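Local coordinates for probable outer membrane protein (Pseudomonas aeruginosa, PDB 3DWO) that probably forms an outer-membrane channel for the uptake of long-chain fatty acids or other hydrophobic compounds, at residues 350-361 / 377-388. Numbering follows the deposited sequence.
Sequences QWTMRAGVAYDQ and DRYFASLGAGYR. With C8E ((hydroxyethyloxy)tri(ethyloxy)octane), chain F; C8E ((hydroxyethyloxy)tri(ethyloxy)octane), chain J; C8E ((hydroxyethyloxy)tri(ethyloxy)octane), chain G; C8E ((hydroxyethyloxy)tri(ethyloxy)octane), chain E.
Thr352 and Gly386 form a hydrogen-bonded pair on the tight face of this antiparallel ribbon. With OG1 of Thr352 anti to the backbone N (chi1 170°), CG2 falls between the backbone N and the carbonyl carbon and presses on the glycine, 3.3 Å from Gly386 CA, closer than usual carbon contact. At the next hydrogen-bonded pair, Arg354 passes over Gly384 and Gly386, where the absence of side chains leaves a path for its extended chain. Its guanidinium crosses strand 378-388 to a salt bridge with Asp398 on strand 395-411, while NE pairs with Asp344 on strand 336-346, so one buried cation spans four consecutive staves. The two strands belong to the FadL-type beta barrel, and the face carrying Arg354, Ser382 and Phe380 looks inward, toward the N-terminal segment: Arg354 touches Ala11 and Phe380 touches Trp13 and Met17. Further along, Asp360 CB packs 3.9 Å from Phe380 CE2. Asp360 OD2 makes a long salt bridge to Arg378 NH1 (3.8 Å); OD2 lies well out of the guanidinium plane, so these side chains meet by charge alone, beside their paired backbones, while Arg378 also pairs with Asp375.

The outer face is looser and meets detergent. Ala355 CB and Leu383 CD2 stand 4.1 Å apart, and a C8E alkyl chain runs over both and beside Met353. Aromatic residues mark either end. Tyr387 lays CB over the six-membered ring of Trp351, 4.3 Å from its centroid. At the other end Tyr359 OH donates a weak hydrogen bond to Asp377 OD2 (3.3 Å), while OD1 takes the N-H of Thr362, and another C8E lies over one face of the Tyr379 ring, offset toward its rim.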
# COMPACT_ATOMS: atom_id res chain seq x y z
N GLN A 350 -13.94 30.55 -13.87
CA GLN A 350 -13.81 29.26 -14.53
C GLN A 350 -12.60 28.49 -14.01
O GLN A 350 -12.72 27.34 -13.58
CB GLN A 350 -13.63 29.45 -16.04
CG GLN A 350 -14.64 30.37 -16.71
CD GLN A 350 -16.04 29.80 -16.72
OE1 GLN A 350 -16.69 29.71 -15.67
NE2 GLN A 350 -16.52 29.40 -17.89
N TRP A 351 -11.44 29.14 -14.05
CA TRP A 351 -10.19 28.53 -13.62
C TRP A 351 -9.81 28.64 -12.15
O TRP A 351 -10.08 29.64 -11.49
CB TRP A 351 -9.02 29.09 -14.44
CG TRP A 351 -9.01 28.62 -15.85
CD1 TRP A 351 -9.51 29.27 -16.94
CD2 TRP A 351 -8.54 27.35 -16.32
NE1 TRP A 351 -9.37 28.49 -18.06
CE2 TRP A 351 -8.78 27.31 -17.71
CE3 TRP A 351 -7.93 26.25 -15.70
CZ2 TRP A 351 -8.45 26.20 -18.49
CZ3 TRP A 351 -7.60 25.15 -16.47
CH2 TRP A 351 -7.86 25.13 -17.86
N THR A 352 -9.18 27.58 -11.66
CA THR A 352 -8.71 27.51 -10.29
C THR A 352 -7.38 26.76 -10.32
O THR A 352 -7.22 25.79 -11.06
CB THR A 352 -9.71 26.78 -9.37
OG1 THR A 352 -9.10 26.54 -8.09
CG2 THR A 352 -10.13 25.47 -9.99
N MET A 353 -6.42 27.24 -9.53
CA MET A 353 -5.10 26.62 -9.47
C MET A 353 -4.83 26.04 -8.10
O MET A 353 -5.24 26.60 -7.09
CB MET A 353 -4.02 27.65 -9.79
CG MET A 353 -3.87 27.97 -11.26
SD MET A 353 -2.55 29.17 -11.53
CE MET A 353 -3.28 30.18 -12.83
N ARG A 354 -4.13 24.91 -8.07
CA ARG A 354 -3.79 24.24 -6.83
C ARG A 354 -2.32 23.87 -6.77
O ARG A 354 -1.65 23.72 -7.80
CB ARG A 354 -4.61 22.95 -6.66
CG ARG A 354 -6.08 23.10 -6.95
CD ARG A 354 -6.88 21.95 -6.36
NE ARG A 354 -8.30 22.07 -6.70
CZ ARG A 354 -8.80 21.81 -7.90
NH1 ARG A 354 -8.00 21.40 -8.87
NH2 ARG A 354 -10.10 21.95 -8.12
N ALA A 355 -1.82 23.72 -5.55
CA ALA A 355 -0.44 23.35 -5.31
C ALA A 355 -0.34 22.87 -3.87
O ALA A 355 -1.19 23.18 -3.04
CB ALA A 355 0.48 24.54 -5.53
N GLY A 356 0.71 22.10 -3.57
CA GLY A 356 0.88 21.60 -2.22
C GLY A 356 2.10 20.71 -2.11
O GLY A 356 2.66 20.28 -3.12
N VAL A 357 2.49 20.43 -0.87
CA VAL A 357 3.63 19.57 -0.59
C VAL A 357 3.30 18.79 0.67
O VAL A 357 2.51 19.24 1.50
CB VAL A 357 4.91 20.39 -0.35
CG1 VAL A 357 5.25 21.21 -1.59
CG2 VAL A 357 4.71 21.30 0.86
N ALA A 358 3.91 17.62 0.82
CA ALA A 358 3.65 16.81 1.99
C ALA A 358 4.87 16.00 2.40
O ALA A 358 5.75 15.72 1.59
CB ALA A 358 2.45 15.87 1.73
N TYR A 359 4.93 15.65 3.68
CA TYR A 359 6.01 14.84 4.20
C TYR A 359 5.34 13.57 4.69
O TYR A 359 4.42 13.62 5.50
CB TYR A 359 6.72 15.56 5.35
CG TYR A 359 7.58 14.64 6.18
CD1 TYR A 359 7.21 14.30 7.48
CD2 TYR A 359 8.74 14.08 5.66
CE1 TYR A 359 7.96 13.41 8.24
CE2 TYR A 359 9.51 13.18 6.41
CZ TYR A 359 9.11 12.86 7.70
OH TYR A 359 9.84 11.96 8.44
N ASP A 360 5.82 12.43 4.20
CA ASP A 360 5.23 11.15 4.55
C ASP A 360 6.27 10.15 5.05
O ASP A 360 7.13 9.72 4.29
CB ASP A 360 4.50 10.61 3.31
CG ASP A 360 3.60 9.44 3.62
OD1 ASP A 360 2.89 9.48 4.65
OD2 ASP A 360 3.59 8.49 2.82
N GLN A 361 6.17 9.78 6.32
CA GLN A 361 7.11 8.83 6.92
C GLN A 361 6.84 7.39 6.52
O GLN A 361 5.69 6.96 6.47
CB GLN A 361 7.07 8.88 8.44
CG GLN A 361 7.49 10.16 9.08
CD GLN A 361 7.51 10.03 10.59
OE1 GLN A 361 6.59 9.46 11.18
NE2 GLN A 361 8.55 10.55 11.22
N ASP A 377 11.12 7.58 3.75
CA ASP A 377 10.33 8.79 3.90
C ASP A 377 10.17 9.43 2.52
O ASP A 377 11.09 9.37 1.70
CB ASP A 377 11.03 9.76 4.86
CG ASP A 377 11.10 9.22 6.27
OD1 ASP A 377 10.33 8.29 6.60
OD2 ASP A 377 11.92 9.73 7.07
N ARG A 378 9.01 10.03 2.26
CA ARG A 378 8.78 10.67 0.96
C ARG A 378 8.40 12.14 1.10
O ARG A 378 7.83 12.56 2.10
CB ARG A 378 7.64 10.01 0.18
CG ARG A 378 7.66 8.50 0.05
CD ARG A 378 7.01 7.83 1.25
NE ARG A 378 6.73 6.43 0.99
CZ ARG A 378 5.74 6.00 0.20
NH1 ARG A 378 4.94 6.88 -0.39
NH2 ARG A 378 5.56 4.70 0.01
N TYR A 379 8.74 12.91 0.07
CA TYR A 379 8.36 14.31 0.00
C TYR A 379 7.43 14.34 -1.20
O TYR A 379 7.77 13.83 -2.27
CB TYR A 379 9.56 15.22 -0.27
CG TYR A 379 10.24 15.76 0.97
CD1 TYR A 379 9.51 16.16 2.08
CD2 TYR A 379 11.63 15.92 1.00
CE1 TYR A 379 10.13 16.70 3.20
CE2 TYR A 379 12.27 16.46 2.11
CZ TYR A 379 11.51 16.85 3.21
OH TYR A 379 12.15 17.37 4.31
N PHE A 380 6.24 14.92 -1.03
CA PHE A 380 5.28 15.00 -2.12
C PHE A 380 5.18 16.44 -2.61
O PHE A 380 5.06 17.37 -1.81
CB PHE A 380 3.80 14.66 -1.80
CG PHE A 380 3.51 13.26 -1.62
CD1 PHE A 380 2.43 12.68 -2.27
CD2 PHE A 380 4.23 12.49 -0.71
CE1 PHE A 380 2.06 11.35 -2.03
CE2 PHE A 380 3.88 11.16 -0.46
CZ PHE A 380 2.79 10.59 -1.12
N ALA A 381 5.24 16.62 -3.93
CA ALA A 381 5.12 17.94 -4.54
C ALA A 381 4.02 17.85 -5.59
O ALA A 381 4.13 17.08 -6.55
CB ALA A 381 6.45 18.34 -5.20
N SER A 382 2.95 18.63 -5.41
CA SER A 382 1.82 18.58 -6.34
C SER A 382 1.40 19.92 -6.93
O SER A 382 1.55 20.98 -6.31
CB SER A 382 0.59 17.98 -5.64
OG SER A 382 0.87 16.73 -5.05
N LEU A 383 0.84 19.85 -8.14
CA LEU A 383 0.32 21.00 -8.87
C LEU A 383 -1.03 20.56 -9.42
O LEU A 383 -1.17 19.42 -9.87
CB LEU A 383 1.25 21.38 -10.03
CG LEU A 383 2.62 21.96 -9.67
CD1 LEU A 383 3.39 22.22 -10.96
CD2 LEU A 383 2.45 23.24 -8.86
N GLY A 384 -2.02 21.44 -9.39
CA GLY A 384 -3.33 21.09 -9.90
C GLY A 384 -4.11 22.25 -10.49
O GLY A 384 -3.80 23.41 -10.24
N ALA A 385 -5.14 21.93 -11.27
CA ALA A 385 -5.98 22.94 -11.89
C ALA A 385 -7.40 22.42 -12.04
O ALA A 385 -7.61 21.21 -12.20
CB ALA A 385 -5.42 23.34 -13.25
N GLY A 386 -8.37 23.32 -11.98
CA GLY A 386 -9.77 22.94 -12.11
C GLY A 386 -10.52 23.89 -13.02
O GLY A 386 -10.28 25.10 -13.02
N TYR A 387 -11.44 23.34 -13.81
CA TYR A 387 -12.21 24.15 -14.74
C TYR A 387 -13.69 23.82 -14.68
O TYR A 387 -14.08 22.68 -14.93
CB TYR A 387 -11.70 23.94 -16.17
CG TYR A 387 -12.43 24.78 -17.19
CD1 TYR A 387 -12.21 26.16 -17.28
CD2 TYR A 387 -13.37 24.21 -18.05
CE1 TYR A 387 -12.90 26.94 -18.19
CE2 TYR A 387 -14.07 24.99 -18.97
CZ TYR A 387 -13.83 26.35 -19.03
OH TYR A 387 -14.53 27.13 -19.93
N ARG A 388 -14.51 24.81 -14.36
CA ARG A 388 -15.96 24.62 -14.31
C ARG A 388 -16.51 25.14 -15.63
O ARG A 388 -16.19 26.25 -16.06
CB ARG A 388 -16.57 25.39 -13.13
CG ARG A 388 -16.44 26.89 -13.21
CD ARG A 388 -17.15 27.54 -12.03
NE ARG A 388 -16.67 27.02 -10.76
CZ ARG A 388 -17.14 27.38 -9.57
NH1 ARG A 388 -18.11 28.28 -9.49
NH2 ARG A 388 -16.63 26.85 -8.47
C2 C8E F . 13.32 17.09 -3.22
C3 C8E F . 14.46 16.89 -2.32
C4 C8E F . 14.87 15.50 -2.45
C5 C8E F . 15.01 14.89 -1.09
C6 C8E F . 14.77 13.45 -1.11
C7 C8E F . 13.43 13.39 -0.54
C8 C8E F . 13.33 12.30 0.47
O9 C8E F . 12.68 12.37 1.73
C10 C8E F . 13.13 13.32 2.68
C11 C8E F . 12.24 13.17 3.88
C1 C8E J . -1.08 24.83 -14.31
C2 C8E J . -1.23 24.47 -12.91
C3 C8E J . -0.14 24.92 -12.04
C4 C8E J . -0.70 25.91 -11.14
C5 C8E J . 0.08 25.90 -9.87
C6 C8E J . 0.64 27.22 -9.62
C7 C8E J . 0.82 27.14 -8.18
C8 C8E J . 1.90 28.08 -7.80
O9 C8E J . 3.14 27.77 -7.19
C10 C8E J . 3.16 27.13 -5.93
C1 C8E G . 0.18 26.98 -1.59
C2 C8E G . -0.90 27.71 -2.24
C3 C8E G . -1.38 27.11 -3.49
C4 C8E G . -0.89 27.95 -4.58
C5 C8E G . -1.98 28.12 -5.57
C6 C8E G . -1.69 29.24 -6.44
C1 C8E E . -2.15 -2.69 -8.56
C2 C8E E . -1.02 -2.12 -7.84
C3 C8E E . -1.40 -1.21 -6.76
C4 C8E E . -1.30 0.14 -7.27
C5 C8E E . -0.62 0.98 -6.26
C6 C8E E . -0.91 2.38 -6.52
C7 C8E E . 0.04 3.00 -5.61
C8 C8E E . 0.68 4.12 -6.31
O9 C8E E . 1.32 5.23 -5.74
C10 C8E E . 0.60 6.10 -4.89
C11 C8E E . 1.60 7.13 -4.48
O12 C8E E . 2.74 6.52 -3.84
C13 C8E E . 3.92 7.37 -3.71
C14 C8E E . 5.40 6.90 -3.72
O15 C8E E . 6.13 6.04 -4.64
C16 C8E E . 6.06 4.66 -4.23
C17 C8E E . 7.18 4.21 -3.28
O18 C8E E . 8.26 3.34 -3.70
C19 C8E E . 7.94 1.94 -3.49
C20 C8E E . 8.69 1.02 -2.46
O21 C8E E . 8.03 0.67 -1.24